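Local coordinates for D-hydantoinase (Ralstonia pickettii, PDB 1NFG), which is a zinc-dependent hydrolase that probably opens the cyclic amide bond of D-hydantoin derivatives stereospecifically, with two metal ions per subunit, at residues A[158-161]-A[162-165]; A[213-216]-A[217-221]; A[238-241]-A[242-245]. One frame throughout, in Å; residues are numbered along the deposited sequence.

Contact 1 (A[158-161]-A[162-165])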
ATOM      1  N   MET A 158     -17.042  16.702  20.165  1.00 30.28           N
ATOM      2  CA  MET A 158     -15.761  16.961  19.522  1.00 28.75           C
ATOM      3  C   MET A 158     -14.686  17.699  20.309  1.00 27.80           C
ATOM      4  O   MET A 158     -14.926  18.752  20.894  1.00 27.70           O
ATOM      5  CB  MET A 158     -15.974  17.689  18.183  1.00 29.74           C
ATOM      6  CG  MET A 158     -14.684  17.827  17.354  1.00 32.23           C
ATOM      7  SD  MET A 158     -14.844  18.613  15.711  1.00 35.33           S
ATOM      8  CE  MET A 158     -16.499  18.119  15.255  1.00 33.80           C
ATOM      9  N   ILE A 159     -13.489  17.123  20.299  1.00 26.53           N
ATOM     10  CA  ILE A 159     -12.323  17.709  20.935  1.00 26.52           C
ATOM     11  C   ILE A 159     -11.285  17.791  19.811  1.00 27.59           C
ATOM     12  O   ILE A 159     -11.525  17.286  18.716  1.00 29.39           O
ATOM     13  CB  ILE A 159     -11.820  16.842  22.116  1.00 27.59           C
ATOM     14  CG1 ILE A 159     -11.569  15.395  21.668  1.00 27.73           C
ATOM     15  CG2 ILE A 159     -12.850  16.875  23.238  1.00 27.32           C
ATOM     16  CD1 ILE A 159     -10.179  15.140  21.126  1.00 26.06           C
ATOM     17  N   ASP A 160     -10.142  18.416  20.060  1.00 27.06           N
ATOM     18  CA  ASP A 160      -9.135  18.575  19.015  1.00 25.73           C
ATOM     19  C   ASP A 160      -7.871  17.748  19.221  1.00 25.27           C
ATOM     20  O   ASP A 160      -7.734  17.045  20.217  1.00 25.89           O
ATOM     21  CB  ASP A 160      -8.762  20.054  18.908  1.00 27.46           C
ATOM     22  CG  ASP A 160      -8.289  20.629  20.233  1.00 29.46           C
ATOM     23  OD1 ASP A 160      -7.287  20.129  20.785  1.00 31.33           O
ATOM     24  OD2 ASP A 160      -8.919  21.580  20.732  1.00 33.94           O
ATOM     25  N   ASP A 161      -6.937  17.854  18.277  1.00 23.57           N
ATOM     26  CA  ASP A 161      -5.688  17.113  18.351  1.00 24.07           C
ATOM     27  C   ASP A 161      -4.926  17.455  19.627  1.00 24.40           C
ATOM     28  O   ASP A 161      -4.268  16.589  20.215  1.00 24.61           O
ATOM     29  CB  ASP A 161      -4.801  17.395  17.121  1.00 22.75           C
ATOM     30  CG  ASP A 161      -5.466  16.998  15.802  1.00 23.19           C
ATOM     31  OD1 ASP A 161      -6.499  16.286  15.817  1.00 20.59           O
ATOM     32  OD2 ASP A 161      -4.946  17.395  14.738  1.00 24.55           O
ATOM     33  N   VAL A 162      -5.010  18.716  20.051  1.00 24.18           N
ATOM     34  CA  VAL A 162      -4.331  19.157  21.274  1.00 24.32           C
ATOM     35  C   VAL A 162      -4.867  18.356  22.457  1.00 24.83           C
ATOM     36  O   VAL A 162      -4.108  17.900  23.317  1.00 23.96           O
ATOM     37  CB  VAL A 162      -4.576  20.662  21.556  1.00 23.36           C
ATOM     38  CG1 VAL A 162      -3.899  21.064  22.861  1.00 20.32           C
ATOM     39  CG2 VAL A 162      -4.058  21.500  20.400  1.00 21.72           C
ATOM     40  N   THR A 163      -6.186  18.192  22.484  1.00 25.03           N
ATOM     41  CA  THR A 163      -6.853  17.441  23.537  1.00 26.77           C
ATOM     42  C   THR A 163      -6.437  15.973  23.464  1.00 26.44           C
ATOM     43  O   THR A 163      -5.933  15.412  24.444  1.00 25.95           O
ATOM     44  CB  THR A 163      -8.383  17.553  23.391  1.00 27.75           C
ATOM     45  OG1 THR A 163      -8.771  18.927  23.541  1.00 28.83           O
ATOM     46  CG2 THR A 163      -9.088  16.700  24.438  1.00 26.63           C
ATOM     47  N   LEU A 164      -6.640  15.367  22.294  1.00 25.56           N
ATOM     48  CA  LEU A 164      -6.289  13.968  22.052  1.00 24.73           C
ATOM     49  C   LEU A 164      -4.846  13.672  22.476  1.00 24.79           C
ATOM     50  O   LEU A 164      -4.568  12.655  23.115  1.00 24.39           O
ATOM     51  CB  LEU A 164      -6.490  13.637  20.568  1.00 23.85           C
ATOM     52  CG  LEU A 164      -6.217  12.212  20.076  1.00 23.10           C
ATOM     53  CD1 LEU A 164      -6.824  11.195  21.031  1.00 25.35           C
ATOM     54  CD2 LEU A 164      -6.801  12.048  18.677  1.00 21.96           C
ATOM     55  N   LEU A 165      -3.932  14.569  22.129  1.00 23.95           N
ATOM     56  CA  LEU A 165      -2.537  14.404  22.499  1.00 24.28           C
ATOM     57  C   LEU A 165      -2.376  14.453  24.023  1.00 26.03           C
ATOM     58  O   LEU A 165      -1.566  13.716  24.592  1.00 25.76           O
ATOM     59  CB  LEU A 165      -1.699  15.502  21.843  1.00 24.29           C
ATOM     60  CG  LEU A 165      -1.360  15.303  20.361  1.00 24.33           C
ATOM     61  CD1 LEU A 165      -1.071  16.635  19.689  1.00 22.15           C
ATOM     62  CD2 LEU A 165      -0.167  14.365  20.257  1.00 23.10           C
TER

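Contact 2 (A[213-216]-A[217-221])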
ATOM      1  N   ARG A 213     -14.174   8.323   3.455  1.00 15.24           N
ATOM      2  CA  ARG A 213     -13.007   9.186   3.596  1.00 14.95           C
ATOM      3  C   ARG A 213     -13.026   9.943   4.917  1.00 15.37           C
ATOM      4  O   ARG A 213     -11.984  10.131   5.546  1.00 14.28           O
ATOM      5  CB  ARG A 213     -12.938  10.188   2.453  1.00 16.51           C
ATOM      6  CG  ARG A 213     -11.553  10.768   2.257  1.00 16.63           C
ATOM      7  CD  ARG A 213     -10.720   9.778   1.483  1.00 19.45           C
ATOM      8  NE  ARG A 213      -9.733   9.074   2.291  1.00 18.00           N
ATOM      9  CZ  ARG A 213      -9.303   7.849   2.010  1.00 16.56           C
ATOM     10  NH1 ARG A 213      -9.790   7.202   0.957  1.00 12.70           N
ATOM     11  NH2 ARG A 213      -8.370   7.281   2.759  1.00 19.38           N
ATOM     12  N   VAL A 214     -14.216  10.384   5.322  1.00 16.51           N
ATOM     13  CA  VAL A 214     -14.390  11.114   6.573  1.00 17.74           C
ATOM     14  C   VAL A 214     -13.887  10.261   7.736  1.00 18.57           C
ATOM     15  O   VAL A 214     -13.193  10.753   8.634  1.00 17.78           O
ATOM     16  CB  VAL A 214     -15.873  11.466   6.803  1.00 19.70           C
ATOM     17  CG1 VAL A 214     -16.058  12.102   8.174  1.00 21.01           C
ATOM     18  CG2 VAL A 214     -16.354  12.408   5.717  1.00 19.25           C
ATOM     19  N   GLU A 215     -14.237   8.977   7.710  1.00 17.39           N
ATOM     20  CA  GLU A 215     -13.810   8.051   8.752  1.00 16.27           C
ATOM     21  C   GLU A 215     -12.317   7.750   8.621  1.00 16.64           C
ATOM     22  O   GLU A 215     -11.560   7.855   9.590  1.00 18.36           O
ATOM     23  CB  GLU A 215     -14.609   6.740   8.657  1.00 14.63           C
ATOM     24  CG  GLU A 215     -14.374   5.775   9.821  1.00 11.70           C
ATOM     25  CD  GLU A 215     -15.204   4.498   9.721  1.00 13.37           C
ATOM     26  OE1 GLU A 215     -16.304   4.544   9.123  1.00  9.75           O
ATOM     27  OE2 GLU A 215     -14.763   3.449  10.254  1.00 12.32           O
ATOM     28  N   ALA A 216     -11.898   7.379   7.414  1.00 16.96           N
ATOM     29  CA  ALA A 216     -10.505   7.025   7.147  1.00 16.29           C
ATOM     30  C   ALA A 216      -9.510   8.073   7.630  1.00 15.69           C
ATOM     31  O   ALA A 216      -8.587   7.762   8.382  1.00 15.65           O
ATOM     32  CB  ALA A 216     -10.317   6.768   5.653  1.00 16.74           C
ATOM     33  N   GLU A 217      -9.704   9.315   7.197  1.00 15.70           N
ATOM     34  CA  GLU A 217      -8.816  10.410   7.575  1.00 14.29           C
ATOM     35  C   GLU A 217      -8.661  10.496   9.094  1.00 13.28           C
ATOM     36  O   GLU A 217      -7.547  10.420   9.618  1.00 12.00           O
ATOM     37  CB  GLU A 217      -9.360  11.735   7.015  1.00 14.22           C
ATOM     38  CG  GLU A 217      -8.435  12.946   7.173  1.00 12.77           C
ATOM     39  CD  GLU A 217      -8.278  13.383   8.615  1.00 13.24           C
ATOM     40  OE1 GLU A 217      -9.304  13.730   9.244  1.00 13.41           O
ATOM     41  OE2 GLU A 217      -7.130  13.375   9.122  1.00 14.75           O
ATOM     42  N   ALA A 218      -9.782  10.643   9.797  1.00 13.56           N
ATOM     43  CA  ALA A 218      -9.766  10.749  11.254  1.00 13.41           C
ATOM     44  C   ALA A 218      -9.040   9.563  11.872  1.00 13.37           C
ATOM     45  O   ALA A 218      -8.208   9.720  12.776  1.00 12.30           O
ATOM     46  CB  ALA A 218     -11.184  10.831  11.780  1.00 14.09           C
ATOM     47  N   THR A 219      -9.352   8.371  11.378  1.00 12.73           N
ATOM     48  CA  THR A 219      -8.702   7.173  11.884  1.00 12.82           C
ATOM     49  C   THR A 219      -7.185   7.328  11.763  1.00 13.10           C
ATOM     50  O   THR A 219      -6.443   7.176  12.741  1.00 12.58           O
ATOM     51  CB  THR A 219      -9.165   5.943  11.097  1.00 13.85           C
ATOM     52  OG1 THR A 219     -10.580   5.771  11.276  1.00 15.32           O
ATOM     53  CG2 THR A 219      -8.432   4.699  11.574  1.00 13.21           C
ATOM     54  N   ALA A 220      -6.724   7.667  10.565  1.00 13.25           N
ATOM     55  CA  ALA A 220      -5.298   7.824  10.342  1.00 13.60           C
ATOM     56  C   ALA A 220      -4.680   8.861  11.272  1.00 14.53           C
ATOM     57  O   ALA A 220      -3.615   8.627  11.856  1.00 16.33           O
ATOM     58  CB  ALA A 220      -5.040   8.190   8.896  1.00 12.61           C
ATOM     59  N   ARG A 221      -5.351  10.002  11.416  1.00 14.18           N
ATOM     60  CA  ARG A 221      -4.862  11.080  12.276  1.00 14.09           C
ATOM     61  C   ARG A 221      -4.712  10.609  13.727  1.00 14.90           C
ATOM     62  O   ARG A 221      -3.663  10.805  14.358  1.00 13.70           O
ATOM     63  CB  ARG A 221      -5.826  12.271  12.191  1.00 14.78           C
ATOM     64  CG  ARG A 221      -5.453  13.493  13.026  1.00 11.62           C
ATOM     65  CD  ARG A 221      -5.868  14.765  12.292  1.00 12.26           C
ATOM     66  NE  ARG A 221      -7.235  14.701  11.776  1.00 11.46           N
ATOM     67  CZ  ARG A 221      -8.316  15.031  12.477  1.00 14.49           C
ATOM     68  NH1 ARG A 221      -8.193  15.461  13.735  1.00 12.44           N
ATOM     69  NH2 ARG A 221      -9.524  14.922  11.928  1.00 12.58           N
TER
HETATM   70  O   HOH W   1     -13.005   4.070  12.049  1.00 20.10           O

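Contact 3 (A[238-241]-A[242-245])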
ATOM      1  N   VAL A 238     -14.743   0.363  13.582  1.00 20.27           N
ATOM      2  CA  VAL A 238     -14.086   0.492  12.282  1.00 20.49           C
ATOM      3  C   VAL A 238     -15.167  -0.098  11.389  1.00 20.73           C
ATOM      4  O   VAL A 238     -15.581  -1.239  11.590  1.00 22.39           O
ATOM      5  CB  VAL A 238     -12.831  -0.375  12.178  1.00 20.78           C
ATOM      6  CG1 VAL A 238     -12.352  -0.403  10.736  1.00 18.61           C
ATOM      7  CG2 VAL A 238     -11.740   0.181  13.089  1.00 20.57           C
ATOM      8  N   THR A 239     -15.614   0.662  10.399  1.00 20.24           N
ATOM      9  CA  THR A 239     -16.722   0.216   9.569  1.00 20.23           C
ATOM     10  C   THR A 239     -16.513  -0.060   8.079  1.00 21.04           C
ATOM     11  O   THR A 239     -17.410  -0.589   7.425  1.00 21.08           O
ATOM     12  CB  THR A 239     -17.845   1.242   9.668  1.00 21.11           C
ATOM     13  OG1 THR A 239     -17.504   2.389   8.874  1.00 20.38           O
ATOM     14  CG2 THR A 239     -18.009   1.694  11.115  1.00 20.28           C
ATOM     15  N   CYS A 240     -15.360   0.293   7.528  1.00 20.30           N
ATOM     16  CA  CYS A 240     -15.169   0.090   6.101  1.00 19.23           C
ATOM     17  C   CYS A 240     -13.741  -0.227   5.716  1.00 19.54           C
ATOM     18  O   CYS A 240     -12.817  -0.099   6.524  1.00 19.91           O
ATOM     19  CB  CYS A 240     -15.625   1.339   5.348  1.00 19.75           C
ATOM     20  SG  CYS A 240     -14.705   2.826   5.839  1.00 21.39           S
ATOM     21  N   GLU A 241     -13.570  -0.616   4.460  1.00 19.50           N
ATOM     22  CA  GLU A 241     -12.264  -0.974   3.928  1.00 21.44           C
ATOM     23  C   GLU A 241     -11.209   0.126   4.060  1.00 21.19           C
ATOM     24  O   GLU A 241     -10.072  -0.144   4.466  1.00 20.96           O
ATOM     25  CB  GLU A 241     -12.416  -1.397   2.464  1.00 22.44           C
ATOM     26  CG  GLU A 241     -11.116  -1.590   1.715  1.00 25.33           C
ATOM     27  CD  GLU A 241     -11.328  -2.230   0.352  1.00 28.67           C
ATOM     28  OE1 GLU A 241     -12.391  -1.990  -0.268  1.00 28.01           O
ATOM     29  OE2 GLU A 241     -10.422  -2.965  -0.100  1.00 29.80           O
ATOM     30  N   GLU A 242     -11.578   1.363   3.738  1.00 20.23           N
ATOM     31  CA  GLU A 242     -10.612   2.453   3.814  1.00 21.44           C
ATOM     32  C   GLU A 242     -10.114   2.779   5.216  1.00 20.55           C
ATOM     33  O   GLU A 242      -8.920   2.997   5.405  1.00 21.30           O
ATOM     34  CB  GLU A 242     -11.154   3.720   3.129  1.00 21.46           C
ATOM     35  CG  GLU A 242     -12.653   3.793   3.030  1.00 23.53           C
ATOM     36  CD  GLU A 242     -13.216   3.031   1.849  1.00 23.88           C
ATOM     37  OE1 GLU A 242     -12.903   3.408   0.702  1.00 23.76           O
ATOM     38  OE2 GLU A 242     -13.982   2.063   2.069  1.00 25.90           O
ATOM     39  N   SER A 243     -10.998   2.809   6.208  1.00 20.33           N
ATOM     40  CA  SER A 243     -10.532   3.106   7.562  1.00 19.27           C
ATOM     41  C   SER A 243      -9.757   1.914   8.120  1.00 18.08           C
ATOM     42  O   SER A 243      -8.762   2.090   8.827  1.00 19.14           O
ATOM     43  CB  SER A 243     -11.700   3.461   8.497  1.00 18.67           C
ATOM     44  OG  SER A 243     -12.571   2.365   8.701  1.00 20.29           O
ATOM     45  N   LEU A 244     -10.201   0.702   7.799  1.00 16.91           N
ATOM     46  CA  LEU A 244      -9.507  -0.485   8.284  1.00 16.42           C
ATOM     47  C   LEU A 244      -8.078  -0.456   7.762  1.00 18.15           C
ATOM     48  O   LEU A 244      -7.128  -0.787   8.482  1.00 18.31           O
ATOM     49  CB  LEU A 244     -10.207  -1.761   7.809  1.00 13.55           C
ATOM     50  CG  LEU A 244      -9.480  -3.085   8.102  1.00 11.22           C
ATOM     51  CD1 LEU A 244      -9.093  -3.178   9.573  1.00  8.52           C
ATOM     52  CD2 LEU A 244     -10.376  -4.248   7.713  1.00  8.07           C
ATOM     53  N   GLU A 245      -7.930  -0.036   6.510  1.00 18.48           N
ATOM     54  CA  GLU A 245      -6.617   0.036   5.898  1.00 20.43           C
ATOM     55  C   GLU A 245      -5.652   0.908   6.699  1.00 20.42           C
ATOM     56  O   GLU A 245      -4.468   0.574   6.838  1.00 19.22           O
ATOM     57  CB  GLU A 245      -6.728   0.566   4.474  1.00 24.31           C
ATOM     58  CG  GLU A 245      -5.446   0.405   3.689  1.00 30.24           C
ATOM     59  CD  GLU A 245      -5.576   0.887   2.259  1.00 35.35           C
ATOM     60  OE1 GLU A 245      -6.644   0.654   1.639  1.00 36.46           O
ATOM     61  OE2 GLU A 245      -4.599   1.485   1.753  1.00 39.11           O
TER

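Contact 1 (A[158-161]-A[162-165])
The chain leaves its extended course at D160 and turns into helix 161-174, L164 N bonding to D160 O (2.9 Å, N-H...O 174°) and L165 N to D161 O (2.8 Å) as the first helical bonds. D160 is the N-cap, and I159 just before it closes a hydrophobic staple. With CG of D160 set between its own N and carbonyl carbon (chi1 56°), the carboxylate folds over the helix start and OD1 accepts from T163 N (2.8 Å), although the position of OD1 is less certain in this model. T163 OG1 makes at most a weak bond to the same OD1 at 3.4 Å, equally doubtful because that oxygen is crowded. T163 divides its branches: OG1 faces the cap, while CG2 lies against CB of I159 at 3.6 Å, the two side chains passing at a slant. CD1 of I159 comes within 4.0 Å of L164 CB, the N'-to-N4 contact of the staple, and V149 lines both residues. L164 and L165 also rest on L225 of helix 212-229. D161, the first helical residue, turns its carboxylate away from the cap: OD1 forms a salt bridge with R221 NH1, and OD2 accepts from ND2 of N184 of the second subunit.

Contact 2 (A[213-216]-A[217-221])
E217, whose N bonds to R213 O across the contact, turns its carboxylate edge to edge against the guanidinium of R221 one helical turn on, with CD of E217 in the guanidinium plane. The grip is side-on: NH2 donates to OE1 at 2.9 Å and NE to OE2 at 3.0 Å, each oxygen using its syn lone pair, which fixes the rotation of both groups. N184 ND2 also bonds to OE1. E217 OE2 lies close to OE2 of E217 of the second subunit, and R221 probably offsets that like-charge approach; V214 packs on I228 of the same subunit. On another side of the helix, T219 OG1 sits beside its own backbone N (chi1 -62°), from where it reaches back to E215 O at 2.9 Å. It comes from above the carbonyl plane, 51° out of it, while T219 N takes the same oxygen nearly head-on, also at 2.9 Å. E215 runs extended alongside T219, and a water donates to both E215 OE2 (2.6 Å) and T219 OG1 (3.1 Å). E215 OE1 binds R290 and T239. Within the TIM barrel, helix 212-229 lays T219 on S243 and V247 of helix 241-253 and A220 on E246.

Contact 3 (A[238-241]-A[242-245])
This is the N-terminal cap of helix 241-253, at the end of the loop that follows strand 233-235 of the TIM barrel and carries the zinc ligand H237. C240 holds the N-cap position, and its carbonyl starts the helix: L244 N points at C240 O from 3.0 Å, and E245 N bonds to E241 O at the same length, with the donor tilted 26° from the carbonyl plane. V238 reaches over this turn from the loop. With CG1 anti to its backbone N (chi1 169°), that methyl touches S243 OG at 3.4 Å and, a little farther off, L244 CB at 3.9 Å. The thiol of C240 leans over the first turn, SG touching the aliphatic CG of E242 at 3.6 Å. E242 bends at its second torsion (chi2 -83°), which brings OE2 round to within 3.7 Å of C240 CB. E241 is extended instead. The two carboxylates are 4.9 Å apart, measured from E241 OE1 to E242 OE2. At the first two positions of the helix, E241 and E242 would probably be favoured by the positive end of the helix dipole. E241 OE1 forms a salt bridge with K293, which would ease the repulsion between the two acids, and E245 OE2 pairs with R249 of the second subunit. S243 OG bonds to OE2 of E215 on helix 212-229, the glutamate that also holds T239, while D294 OD1 takes the N-H of E241. V238 pairs its backbone with E260 of strand 257-262, C240 and E242 touch P212 at the start of helix 212-229, and L244 packs on V297 and A301 of helix 292-303.

The contacts follow in series on helices 161-174, 212-229 and 241-253 of the TIM barrel, contacts 1 and 3 at helix starts, contact 2 in the first turns of the helix between them in sequence. Centres of contacts 1 and 2 lie 14 Å apart, joined by the salt bridge D161 OD1 to R221 NH1 (2.8 Å). Centres of contacts 2 and 3 are 9 Å apart, and E215 OE2 probably bonds to S243 OG and T239 N, each at 2.9 Å. Contacts 1 and 3 do not touch; their nearest atoms are about 14 Å apart. Ionic and polar bonds thus tie the helices in sequence. All three contacts reach the second subunit, while E215 and T239 lie near the zinc ligand H237.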